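Local atomic coordinates of virulence protein vsdE (Salmonella enterica, PDB entry 5LQ6), a protein that is a Salmonella effector with cysteine hydrolase activity that contributes to bacterial virulence and to the suppression of host immune responses. Residues Y155-P158 / E162-H165; L120-S125 / I149-N154. The protein carries 4 engineered substitutions. All blocks are in the same frame, centred on the assembly; numbering follows the deposited sequence. Where two conformers were deposited one is given.

Interaction 1 of 2, residues Y155-P158 / E162-H165. Engineered in segment 162-165: Ser163 (natural residue Cys).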
loop_
_atom_site.group_PDB
_atom_site.type_symbol
_atom_site.label_atom_id
_atom_site.label_comp_id
_atom_site.label_asym_id
_atom_site.label_seq_id
_atom_site.Cartn_x
_atom_site.Cartn_y
_atom_site.Cartn_z
ATOM N N TYR A 155 -5.337 -5.338 -12.847
ATOM C CA TYR A 155 -4.720 -6.491 -12.189
ATOM C C TYR A 155 -5.611 -7.735 -12.356
ATOM O O TYR A 155 -6.801 -7.642 -12.128
ATOM C CB TYR A 155 -4.576 -6.180 -10.699
ATOM C CG TYR A 155 -4.009 -7.292 -9.825
ATOM C CD1 TYR A 155 -2.656 -7.480 -9.682
ATOM C CD2 TYR A 155 -4.871 -8.164 -9.135
ATOM C CE1 TYR A 155 -2.156 -8.493 -8.854
ATOM C CE2 TYR A 155 -4.404 -9.184 -8.342
ATOM C CZ TYR A 155 -3.051 -9.351 -8.200
ATOM O OH TYR A 155 -2.547 -10.379 -7.404
ATOM N N ILE A 156 -5.028 -8.878 -12.732
ATOM C CA ILE A 156 -5.821 -10.093 -12.947
ATOM C C ILE A 156 -5.970 -10.824 -11.617
ATOM O O ILE A 156 -5.018 -11.491 -11.138
ATOM C CB ILE A 156 -5.175 -10.930 -14.055
ATOM C CG1 ILE A 156 -5.040 -10.120 -15.342
ATOM C CG2 ILE A 156 -5.941 -12.248 -14.218
ATOM C CD1 ILE A 156 -4.113 -10.771 -16.326
ATOM N N ALA A 157 -7.117 -10.695 -10.967
ATOM C CA ALA A 157 -7.405 -11.370 -9.737
ATOM C C ALA A 157 -8.033 -12.736 -10.063
ATOM O O ALA A 157 -8.700 -12.874 -11.128
ATOM C CB ALA A 157 -8.314 -10.552 -8.888
ATOM N N PRO A 158 -7.897 -13.686 -9.157
ATOM C CA PRO A 158 -8.525 -14.992 -9.438
ATOM C C PRO A 158 -10.011 -14.883 -9.621
ATOM O O PRO A 158 -10.670 -14.112 -8.894
ATOM C CB PRO A 158 -8.157 -15.835 -8.210
ATOM C CG PRO A 158 -6.860 -15.191 -7.734
ATOM C CD PRO A 158 -7.110 -13.735 -7.899
ATOM N N GLU A 162 -9.527 -8.980 -14.602
ATOM C CA GLU A 162 -8.983 -7.588 -14.569
ATOM C C GLU A 162 -9.790 -6.749 -13.617
ATOM O O GLU A 162 -11.026 -6.627 -13.735
ATOM C CB GLU A 162 -8.943 -6.975 -15.966
ATOM C CG GLU A 162 -7.842 -7.557 -16.817
ATOM C CD GLU A 162 -7.744 -6.950 -18.216
ATOM O OE1 GLU A 162 -8.493 -6.007 -18.512
ATOM O OE2 GLU A 162 -6.892 -7.433 -18.993
ATOM N N SER A 163 -9.111 -6.103 -12.673
ATOM C CA SER A 163 -9.767 -5.363 -11.658
ATOM C C SER A 163 -8.769 -4.375 -10.999
ATOM O O SER A 163 -7.568 -4.530 -11.123
ATOM C CB SER A 163 -10.357 -6.274 -10.577
ATOM O OG SER A 163 -9.453 -7.310 -10.274
ATOM N N ARG A 164 -9.300 -3.415 -10.275
ATOM C CA ARG A 164 -8.481 -2.466 -9.537
ATOM C C ARG A 164 -7.846 -3.212 -8.384
ATOM O O ARG A 164 -8.515 -3.967 -7.672
ATOM C CB ARG A 164 -9.350 -1.355 -8.974
ATOM C CG ARG A 164 -8.682 -0.567 -7.836
ATOM C CD ARG A 164 -7.995 0.685 -8.238
ATOM N NE ARG A 164 -7.308 1.286 -7.078
ATOM C CZ ARG A 164 -7.896 1.938 -6.070
ATOM N NH1 ARG A 164 -9.225 2.026 -5.964
ATOM N NH2 ARG A 164 -7.150 2.521 -5.154
ATOM N N HIS A 165 -6.562 -2.973 -8.169
ATOM C CA HIS A 165 -5.862 -3.617 -7.079
ATOM C C HIS A 165 -4.806 -2.684 -6.545
ATOM O O HIS A 165 -4.007 -2.161 -7.324
ATOM C CB HIS A 165 -5.229 -4.886 -7.568
ATOM C CG HIS A 165 -4.589 -5.712 -6.508
ATOM N ND1 HIS A 165 -5.227 -6.101 -5.360
ATOM C CD2 HIS A 165 -3.349 -6.263 -6.443
ATOM C CE1 HIS A 165 -4.421 -6.877 -4.648
ATOM N NE2 HIS A 165 -3.282 -6.977 -5.276
#

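Interaction 2 of 2, residues L120-S125 / I149-N154. Engineered in segment 120-125: Ser125 (natural residue Cys).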
loop_
_atom_site.group_PDB
_atom_site.type_symbol
_atom_site.label_atom_id
_atom_site.label_comp_id
_atom_site.label_asym_id
_atom_site.label_seq_id
_atom_site.Cartn_x
_atom_site.Cartn_y
_atom_site.Cartn_z
ATOM N N LEU A 120 -3.695 10.952 -0.388
ATOM C CA LEU A 120 -2.262 10.996 -0.684
ATOM C C LEU A 120 -2.075 11.449 -2.143
ATOM O O LEU A 120 -2.844 11.103 -2.997
ATOM C CB LEU A 120 -1.626 9.617 -0.475
ATOM C CG LEU A 120 -1.821 8.973 0.886
ATOM C CD1 LEU A 120 -1.088 7.638 0.950
ATOM C CD2 LEU A 120 -1.372 9.941 1.996
ATOM N N ASN A 121 -1.101 12.284 -2.383
ATOM C CA ASN A 121 -0.928 12.805 -3.757
ATOM C C ASN A 121 -0.364 11.666 -4.619
ATOM O O ASN A 121 0.462 10.887 -4.168
ATOM C CB ASN A 121 0.003 14.022 -3.822
ATOM C CG ASN A 121 1.353 13.754 -3.182
ATOM O OD1 ASN A 121 1.449 12.963 -2.254
ATOM N ND2 ASN A 121 2.393 14.411 -3.668
ATOM N N GLN A 122 -0.891 11.574 -5.809
ATOM C CA GLN A 122 -0.552 10.505 -6.721
ATOM C C GLN A 122 0.458 10.988 -7.749
ATOM O O GLN A 122 0.657 12.180 -7.971
ATOM C CB GLN A 122 -1.797 10.036 -7.441
ATOM C CG GLN A 122 -2.850 9.447 -6.558
ATOM C CD GLN A 122 -3.650 8.395 -7.277
ATOM O OE1 GLN A 122 -4.316 8.702 -8.260
ATOM N NE2 GLN A 122 -3.546 7.128 -6.825
ATOM N N SER A 123 1.086 10.024 -8.380
ATOM C CA SER A 123 1.844 10.210 -9.599
ATOM C C SER A 123 0.904 10.378 -10.738
ATOM O O SER A 123 -0.264 10.067 -10.653
ATOM C CB SER A 123 2.710 8.974 -9.869
ATOM O OG SER A 123 1.898 7.871 -10.219
ATOM N N TYR A 124 1.482 10.761 -11.884
ATOM C CA TYR A 124 0.820 10.603 -13.169
ATOM C C TYR A 124 0.682 9.097 -13.460
ATOM O O TYR A 124 1.362 8.278 -12.833
ATOM C CB TYR A 124 1.652 11.233 -14.280
ATOM C CG TYR A 124 1.828 12.714 -14.201
ATOM C CD1 TYR A 124 0.716 13.560 -14.088
ATOM C CD2 TYR A 124 3.096 13.282 -14.315
ATOM C CE1 TYR A 124 0.869 14.945 -14.065
ATOM C CE2 TYR A 124 3.269 14.660 -14.280
ATOM C CZ TYR A 124 2.149 15.490 -14.164
ATOM O OH TYR A 124 2.341 16.861 -14.139
ATOM N N SER A 125 -0.179 8.744 -14.402
ATOM C CA SER A 125 -0.375 7.369 -14.792
ATOM C C SER A 125 0.920 6.821 -15.411
ATOM O O SER A 125 1.593 7.510 -16.202
ATOM C CB SER A 125 -1.543 7.270 -15.772
ATOM O OG SER A 125 -1.747 5.941 -16.183
ATOM N N ILE A 149 2.489 3.203 -2.140
ATOM C CA ILE A 149 1.311 2.398 -2.439
ATOM C C ILE A 149 1.128 2.424 -3.959
ATOM O O ILE A 149 1.180 3.510 -4.561
ATOM C CB ILE A 149 0.014 2.862 -1.759
ATOM C CG1 ILE A 149 0.193 2.949 -0.241
ATOM C CG2 ILE A 149 -1.145 1.951 -2.096
ATOM C CD1 ILE A 149 -0.990 3.622 0.493
ATOM N N ILE A 150 0.907 1.254 -4.545
ATOM C CA ILE A 150 0.704 1.154 -5.990
ATOM C C ILE A 150 -0.740 0.858 -6.242
ATOM O O ILE A 150 -1.322 -0.034 -5.583
ATOM C CB ILE A 150 1.552 0.053 -6.612
ATOM C CG1 ILE A 150 2.974 0.046 -6.053
ATOM C CG2 ILE A 150 1.509 0.110 -8.134
ATOM C CD1 ILE A 150 3.750 1.264 -6.316
ATOM N N SER A 151 -1.378 1.535 -7.180
ATOM C CA SER A 151 -2.744 1.242 -7.616
ATOM C C SER A 151 -2.689 0.833 -9.076
ATOM O O SER A 151 -2.159 1.585 -9.919
ATOM C CB SER A 151 -3.632 2.478 -7.451
ATOM O OG SER A 151 -3.769 2.856 -6.127
ATOM N N ALA A 152 -3.177 -0.365 -9.369
ATOM C CA ALA A 152 -3.208 -0.900 -10.723
ATOM C C ALA A 152 -4.643 -0.974 -11.187
ATOM O O ALA A 152 -5.551 -1.360 -10.460
ATOM C CB ALA A 152 -2.573 -2.230 -10.761
ATOM N N GLU A 153 -4.873 -0.601 -12.439
ATOM C CA GLU A 153 -6.208 -0.710 -12.969
ATOM C C GLU A 153 -6.665 -2.055 -13.454
ATOM O O GLU A 153 -7.845 -2.361 -13.383
ATOM C CB GLU A 153 -6.402 0.337 -14.061
ATOM C CG GLU A 153 -6.608 1.722 -13.446
ATOM C CD GLU A 153 -8.062 2.057 -13.155
ATOM O OE1 GLU A 153 -8.829 1.148 -12.724
ATOM O OE2 GLU A 153 -8.425 3.240 -13.369
ATOM N N ASN A 154 -5.787 -2.832 -13.997
ATOM C CA ASN A 154 -6.216 -4.086 -14.663
ATOM C C ASN A 154 -5.433 -5.269 -14.166
ATOM O O ASN A 154 -4.934 -6.109 -14.903
ATOM C CB ASN A 154 -6.089 -3.911 -16.187
ATOM C CG ASN A 154 -7.239 -3.070 -16.777
ATOM O OD1 ASN A 154 -8.397 -3.318 -16.499
ATOM N ND2 ASN A 154 -6.902 -2.088 -17.570
#

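Interaction 1 of 2, residues Y155-P158 / E162-H165
Tyr155 and His165 lay their rings face to face near the turn end of a beta hairpin formed by strands 147-157 and 163-172. Each side chain leaves its backbone with CG anti to N (chi1 177° for Tyr155), which runs the two alongside each other. At the root, Tyr155 CB meets His165 CB at 3.5 Å, and Tyr155 CG still faces His165 CB at 3.5 Å. Farther out, the phenol ring receives His165 CD2 over its centre, 3.3 Å above the plane; CE1 is 3.5 Å from that same CD2, CZ lies against it too, and at the tip Tyr155 OH comes within 4.1 Å of His165 NE2. The planes are inclined at 29°, so the stack is slightly splayed, and Tyr155 CE2 covers the imidazole toward its rim.

A flat, broad residue suits this place because it can support one face of the imidazole while the Trp187 ring meets His165 edge-to-face. His165 NE2 bonds to Asp185, and Cys76 touches the histidine, a set consistent with the Cys-His-Asp triad of a papain-like cysteine hydrolase. Tyr155 would then be a second-shell residue that limits how His165 can turn.

Tyr155 and Ser163 form an antiparallel hydrogen-bonded pair: Ser163 N gives a 2.8 Å bond to Tyr155 O, whereas the return bond from Tyr155 N to Ser163 O is weak. Tyr155 O also receives a CA-H contact from Glu162. Ser163 is engineered, replacing a natural cysteine; its hydroxyl bonds to Gly161 O and lies against Ala157 CB. Away from the aromatic side of the hairpin, the aliphatic stem of Glu162 serves the branched Ile156 as an apolar neighbour while its carboxylate reaches Ser206, the two side chains meeting at Ile156 CG1 and Glu162 CG, 4.1 Å apart.

Interaction 2 of 2, residues L120-S125 / I149-N154
Leu120 and Ile149 meet methyl to methyl, CD1 of the leucine 4.0 Å from CD1 of the isoleucine, their side chains crossing at about a right angle. The first torsion sets Leu120 CG and Ile149 CG1 beside the backbone N and anti to the carbonyl carbon (chi1 -55° for each), and the extended second torsion carries CD1 outward to the meeting point. Two buried aliphatic residues suit this place, since van der Waals contact needs no directed partner; the branched CB of Ile149 also favours the extended backbone of its strand.

Gln122 adds a looser contact. Its flexible chain bends so that NE2 approaches Ser151 OG to 4.3 Å, too far for a hydrogen bond, and the serine hydroxyl is instead bound to Asp166 OD1. As the outer member of the contact, glutamine can keep a polar end near solvent while its side chain rests on Tyr210.

Only 85 Å² is buried, and no hydrogen bond joins the two segments directly. Strand 209-212 provides an indirect connection, bonding to Ser123 of the loop and to Ile149 and Ser151 of strand 147-157. The arrangement is that of an irregular connection between two helices running along the edge strand of an antiparallel sheet, its side chains reaching past that strand to the next.

Overall arrangement
The two interactions share strand 147-157, and their centres lie 14 Å apart. Interaction 2 comes first along the chain: it brings the loop between helices 108-116 and 129-143 to the earlier part of this strand. Interaction 1 follows where the strand has turned a corner and pairs with 163-172 near the hairpin end. They meet directly through a probable backbone hydrogen bond between Ala152 and His165, with further packing of Arg164 near Ser151. The antiparallel sheet thus spans from loop packing nearer the middle of the chain to a peripheral hairpin carrying the histidine of the likely catalytic triad.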